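Local coordinates for uncharacterized hypothetical protein FTT_1539c (Francisella tularensis subsp. tularensis, PDB 4QVR) that is of unknown function but has a DUF6844 domain and a probable signal sequence, consistent with export from the cytoplasm, at residues G309-G321 against N326-Y338. Residues are numbered along the deposited sequence; the frame is centred on the assembly and turned at random.
Sequences GEDMMGDYGIRVG and NKPYILAYGQGSY
Backbone bonds pair R319 with L331 and G321 with Y329, two bonds to each pair, in an antiparallel beta hairpin. One more, Y333 N to G317 O at 3.0 Å, extends the pairing to where the first strand turns away. I318 and A332, and V320 and I330, are non-hydrogen-bonded pairs with their side chains on one sheet face.

The Y333 side chain points toward segment 309-321 and meets D315, R319 and M312. D315 CB sits over one face, 3.5 Å from the ring centroid, and its carboxylate stacks at 27° to the ring. R319 CG meets the ring edge at CE2, 3.6 Å away. The bend at chi2 (-68°) turns the R319 guanidinium so that one face covers CE2; the planes are 66° apart, not a parallel stack. R319 NH1 bonds both Y316 O and I318 O, holding that group beside the ring. M312 CE touches CE1 of Y333. The Y333 hydroxyl bonds Y304, and the D315 carboxylate bonds S81 and pairs with K307.

G321 CA makes a CH-pi contact over one Y329 face, 4.0 Å from the centroid. With no side chain, G321 lets the ring lie flat on the backbone.

Q335 reaches into the M312–D315 turn, extended beyond CG. NE2 donates a nearly straight bond to M313 O at 3.1 Å, from above the carbonyl plane. One water joins NE2 to M312 O and D315 O. A second joins OE1 to M313 O and the Y316 hydroxyl.

Strand 328-337 also bonds strand 440-448, in a four-stranded sheet. Beyond the strand pairing, the Q335 amide and two waters supply partners for three turn carbonyls; M312 O also takes the turn bond from D315 N.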
loop_
_atom_site.group_PDB
_atom_site.type_symbol
_atom_site.label_atom_id
_atom_site.label_comp_id
_atom_site.label_asym_id
_atom_site.label_seq_id
_atom_site.Cartn_x
_atom_site.Cartn_y
_atom_site.Cartn_z
ATOM N N GLY A 309 11.382 -4.500 -20.356
ATOM C CA GLY A 309 11.303 -3.236 -19.628
ATOM C C GLY A 309 9.917 -2.630 -19.657
ATOM O O GLY A 309 9.405 -2.168 -18.638
ATOM N N GLU A 310 9.320 -2.633 -20.835
ATOM C CA GLU A 310 7.987 -2.125 -21.015
ATOM C C GLU A 310 7.018 -2.905 -20.126
ATOM O O GLU A 310 6.139 -2.324 -19.532
ATOM C CB GLU A 310 7.564 -2.261 -22.476
ATOM C CG GLU A 310 6.216 -1.625 -22.771
ATOM C CD GLU A 310 5.720 -1.874 -24.192
ATOM O OE1 GLU A 310 6.221 -2.801 -24.862
ATOM O OE2 GLU A 310 4.792 -1.158 -24.629
ATOM N N ASP A 311 7.200 -4.220 -20.023
ATOM C CA ASP A 311 6.332 -5.040 -19.196
ATOM C C ASP A 311 6.450 -4.715 -17.715
ATOM O O ASP A 311 5.584 -5.101 -16.947
ATOM C CB ASP A 311 6.620 -6.541 -19.410
ATOM C CG ASP A 311 6.323 -7.014 -20.843
ATOM O OD1 ASP A 311 5.354 -6.506 -21.444
ATOM O OD2 ASP A 311 7.060 -7.905 -21.356
HETATM N N MSE A 312 7.508 -4.013 -17.309
HETATM C CA MSE A 312 7.720 -3.712 -15.897
HETATM C C MSE A 312 7.365 -2.317 -15.504
HETATM O O MSE A 312 7.408 -1.977 -14.319
HETATM C CB MSE A 312 9.201 -3.770 -15.585
HETATM C CG MSE A 312 9.913 -5.008 -16.094
HETATM SE SE MSE A 312 9.709 -6.499 -14.848
HETATM C CE MSE A 312 9.988 -5.648 -13.098
HETATM N N MSE A 313 7.032 -1.483 -16.481
HETATM C CA MSE A 313 6.792 -0.076 -16.215
HETATM C C MSE A 313 5.690 0.235 -15.241
HETATM O O MSE A 313 5.729 1.285 -14.568
HETATM C CB MSE A 313 6.463 0.635 -17.516
HETATM C CG MSE A 313 7.709 0.860 -18.355
HETATM SE SE MSE A 313 8.787 2.396 -17.692
HETATM C CE MSE A 313 7.658 3.773 -18.547
ATOM N N GLY A 314 4.717 -0.668 -15.143
ATOM C CA GLY A 314 3.542 -0.448 -14.302
ATOM C C GLY A 314 3.624 -1.008 -12.927
ATOM O O GLY A 314 2.713 -0.814 -12.140
ATOM N N ASP A 315 4.734 -1.688 -12.642
ATOM C CA ASP A 315 4.998 -2.302 -11.368
ATOM C C ASP A 315 5.599 -1.344 -10.321
ATOM O O ASP A 315 6.753 -0.896 -10.424
ATOM C CB ASP A 315 5.953 -3.460 -11.552
ATOM C CG ASP A 315 5.336 -4.624 -12.350
ATOM O OD1 ASP A 315 4.095 -4.834 -12.275
ATOM O OD2 ASP A 315 6.121 -5.358 -13.021
ATOM N N TYR A 316 4.798 -1.083 -9.295
ATOM C CA TYR A 316 5.155 -0.242 -8.173
ATOM C C TYR A 316 4.858 -0.982 -6.846
ATOM O O TYR A 316 4.012 -1.912 -6.799
ATOM C CB TYR A 316 4.346 1.049 -8.252
ATOM C CG TYR A 316 4.858 1.992 -9.298
ATOM C CD1 TYR A 316 4.509 1.841 -10.625
ATOM C CD2 TYR A 316 5.720 3.025 -8.963
ATOM C CE1 TYR A 316 5.002 2.704 -11.594
ATOM C CE2 TYR A 316 6.216 3.886 -9.933
ATOM C CZ TYR A 316 5.857 3.704 -11.245
ATOM O OH TYR A 316 6.347 4.539 -12.224
ATOM N N GLY A 317 5.550 -0.583 -5.786
ATOM C CA GLY A 317 5.316 -1.157 -4.477
ATOM C C GLY A 317 6.016 -2.454 -4.213
ATOM O O GLY A 317 7.042 -2.753 -4.831
ATOM N N ILE A 318 5.467 -3.210 -3.262
ATOM C CA ILE A 318 6.014 -4.495 -2.868
ATOM C C ILE A 318 5.037 -5.612 -3.203
ATOM O O ILE A 318 3.839 -5.370 -3.428
ATOM C CB ILE A 318 6.348 -4.523 -1.361
ATOM C CG1 ILE A 318 5.094 -4.568 -0.482
ATOM C CG2 ILE A 318 7.171 -3.317 -0.989
ATOM C CD1 ILE A 318 4.485 -5.946 -0.374
ATOM N N ARG A 319 5.563 -6.831 -3.276
ATOM C CA ARG A 319 4.752 -8.020 -3.532
ATOM C C ARG A 319 5.292 -9.137 -2.687
ATOM O O ARG A 319 6.474 -9.161 -2.381
ATOM C CB ARG A 319 4.855 -8.492 -4.992
ATOM C CG ARG A 319 4.393 -7.521 -6.069
ATOM C CD ARG A 319 2.888 -7.267 -6.053
ATOM N NE ARG A 319 2.604 -6.356 -7.134
ATOM C CZ ARG A 319 2.699 -5.043 -7.061
ATOM N NH1 ARG A 319 2.992 -4.436 -5.918
ATOM N NH2 ARG A 319 2.466 -4.326 -8.147
ATOM N N VAL A 320 4.435 -10.077 -2.330
ATOM C CA VAL A 320 4.876 -11.236 -1.614
ATOM C C VAL A 320 4.778 -12.399 -2.560
ATOM O O VAL A 320 3.789 -12.563 -3.263
ATOM C CB VAL A 320 4.043 -11.530 -0.359
ATOM C CG1 VAL A 320 4.465 -12.851 0.255
ATOM C CG2 VAL A 320 4.215 -10.414 0.660
ATOM N N GLY A 321 5.831 -13.200 -2.580
ATOM C CA GLY A 321 5.872 -14.394 -3.395
ATOM C C GLY A 321 6.436 -15.530 -2.565
ATOM O O GLY A 321 6.805 -15.344 -1.391
ATOM N N ASN A 326 9.392 -23.267 -1.027
ATOM C CA ASN A 326 8.156 -22.930 -0.283
ATOM C C ASN A 326 8.347 -21.755 0.710
ATOM O O ASN A 326 7.512 -21.546 1.591
ATOM C CB ASN A 326 7.559 -24.160 0.442
ATOM C CG ASN A 326 7.208 -25.303 -0.510
ATOM O OD1 ASN A 326 7.428 -25.215 -1.719
ATOM N ND2 ASN A 326 6.654 -26.383 0.040
ATOM N N LYS A 327 9.435 -20.990 0.543
ATOM C CA LYS A 327 9.750 -19.842 1.411
ATOM C C LYS A 327 9.228 -18.514 0.863
ATOM O O LYS A 327 9.423 -18.199 -0.318
ATOM C CB LYS A 327 11.269 -19.697 1.613
ATOM C CG LYS A 327 11.910 -20.711 2.544
ATOM C CD LYS A 327 11.435 -20.526 3.979
ATOM C CE LYS A 327 12.147 -21.472 4.932
ATOM N NZ LYS A 327 11.704 -21.270 6.341
ATOM N N PRO A 328 8.577 -17.721 1.728
ATOM C CA PRO A 328 8.098 -16.435 1.271
ATOM C C PRO A 328 9.222 -15.436 1.132
ATOM O O PRO A 328 10.205 -15.471 1.849
ATOM C CB PRO A 328 7.142 -15.982 2.380
ATOM C CG PRO A 328 7.530 -16.770 3.588
ATOM C CD PRO A 328 8.107 -18.051 3.087
ATOM N N TYR A 329 9.062 -14.529 0.197
ATOM C CA TYR A 329 10.040 -13.503 0.009
ATOM C C TYR A 329 9.267 -12.276 -0.405
ATOM O O TYR A 329 8.131 -12.368 -0.870
ATOM C CB TYR A 329 11.069 -13.931 -1.048
ATOM C CG TYR A 329 10.436 -14.277 -2.367
ATOM C CD1 TYR A 329 9.879 -13.294 -3.152
ATOM C CD2 TYR A 329 10.395 -15.576 -2.827
ATOM C CE1 TYR A 329 9.294 -13.586 -4.357
ATOM C CE2 TYR A 329 9.808 -15.878 -4.045
ATOM C CZ TYR A 329 9.264 -14.869 -4.802
ATOM O OH TYR A 329 8.677 -15.117 -6.016
ATOM N N ILE A 330 9.884 -11.120 -0.247
ATOM C CA ILE A 330 9.242 -9.886 -0.598
ATOM C C ILE A 330 9.996 -9.220 -1.729
ATOM O O ILE A 330 11.204 -9.067 -1.654
ATOM C CB ILE A 330 9.203 -8.971 0.625
ATOM C CG1 ILE A 330 8.373 -9.672 1.709
ATOM C CG2 ILE A 330 8.616 -7.609 0.258
ATOM C CD1 ILE A 330 8.622 -9.172 3.104
ATOM N N LEU A 331 9.277 -8.853 -2.785
ATOM C CA LEU A 331 9.874 -8.173 -3.910
ATOM C C LEU A 331 9.498 -6.724 -3.776
ATOM O O LEU A 331 8.437 -6.411 -3.274
ATOM C CB LEU A 331 9.343 -8.701 -5.223
ATOM C CG LEU A 331 9.549 -10.183 -5.469
ATOM C CD1 LEU A 331 9.038 -10.521 -6.863
ATOM C CD2 LEU A 331 11.006 -10.533 -5.342
ATOM N N ALA A 332 10.395 -5.849 -4.205
ATOM C CA ALA A 332 10.186 -4.420 -4.168
ATOM C C ALA A 332 10.637 -3.872 -5.500
ATOM O O ALA A 332 11.774 -4.131 -5.931
ATOM C CB ALA A 332 10.999 -3.790 -3.071
ATOM N N TYR A 333 9.750 -3.117 -6.141
ATOM C CA TYR A 333 10.035 -2.493 -7.426
ATOM C C TYR A 333 10.536 -1.089 -7.266
ATOM O O TYR A 333 10.163 -0.404 -6.332
ATOM C CB TYR A 333 8.767 -2.430 -8.248
ATOM C CG TYR A 333 8.146 -3.783 -8.520
ATOM C CD1 TYR A 333 8.685 -4.630 -9.469
ATOM C CD2 TYR A 333 6.995 -4.194 -7.852
ATOM C CE1 TYR A 333 8.113 -5.878 -9.737
ATOM C CE2 TYR A 333 6.402 -5.419 -8.130
ATOM C CZ TYR A 333 6.977 -6.263 -9.068
ATOM O OH TYR A 333 6.405 -7.481 -9.345
ATOM N N GLY A 334 11.340 -0.633 -8.209
ATOM C CA GLY A 334 11.870 0.716 -8.165
ATOM C C GLY A 334 12.310 1.143 -9.530
ATOM O O GLY A 334 12.694 0.319 -10.335
ATOM N N GLN A 335 12.259 2.439 -9.796
ATOM C CA GLN A 335 12.653 2.977 -11.087
ATOM C C GLN A 335 13.493 4.211 -10.892
ATOM O O GLN A 335 13.385 4.863 -9.856
ATOM C CB GLN A 335 11.418 3.334 -11.928
ATOM C CG GLN A 335 10.539 2.131 -12.156
ATOM C CD GLN A 335 9.299 2.400 -12.976
ATOM O OE1 GLN A 335 9.140 3.446 -13.588
ATOM N NE2 GLN A 335 8.420 1.423 -13.002
ATOM N N GLY A 336 14.339 4.513 -11.883
ATOM C CA GLY A 336 15.171 5.702 -11.872
ATOM C C GLY A 336 15.355 6.150 -13.313
ATOM O O GLY A 336 14.915 5.465 -14.231
ATOM N N SER A 337 15.983 7.305 -13.516
ATOM C CA SER A 337 16.234 7.815 -14.856
ATOM C C SER A 337 17.463 8.702 -14.829
ATOM O O SER A 337 17.944 9.049 -13.748
ATOM C CB SER A 337 15.038 8.608 -15.375
ATOM O OG SER A 337 14.759 9.696 -14.521
ATOM N N TYR A 338 17.966 9.066 -16.007
ATOM C CA TYR A 338 19.155 9.926 -16.104
ATOM C C TYR A 338 18.869 11.260 -16.802
ATOM O O TYR A 338 18.447 11.290 -17.954
ATOM C CB TYR A 338 20.286 9.186 -16.818
ATOM C CG TYR A 338 21.510 10.044 -17.072
ATOM C CD1 TYR A 338 22.433 10.304 -16.051
ATOM C CD2 TYR A 338 21.758 10.581 -18.338
ATOM C CE1 TYR A 338 23.553 11.087 -16.284
ATOM C CE2 TYR A 338 22.878 11.362 -18.578
ATOM C CZ TYR A 338 23.771 11.612 -17.551
ATOM O OH TYR A 338 24.881 12.387 -17.792
HETATM O O HOH W 1 8.754 -1.353 -12.182
HETATM O O HOH W 2 6.573 3.707 -14.561
HETATM O O HOH W 3 7.590 1.551 -6.651
#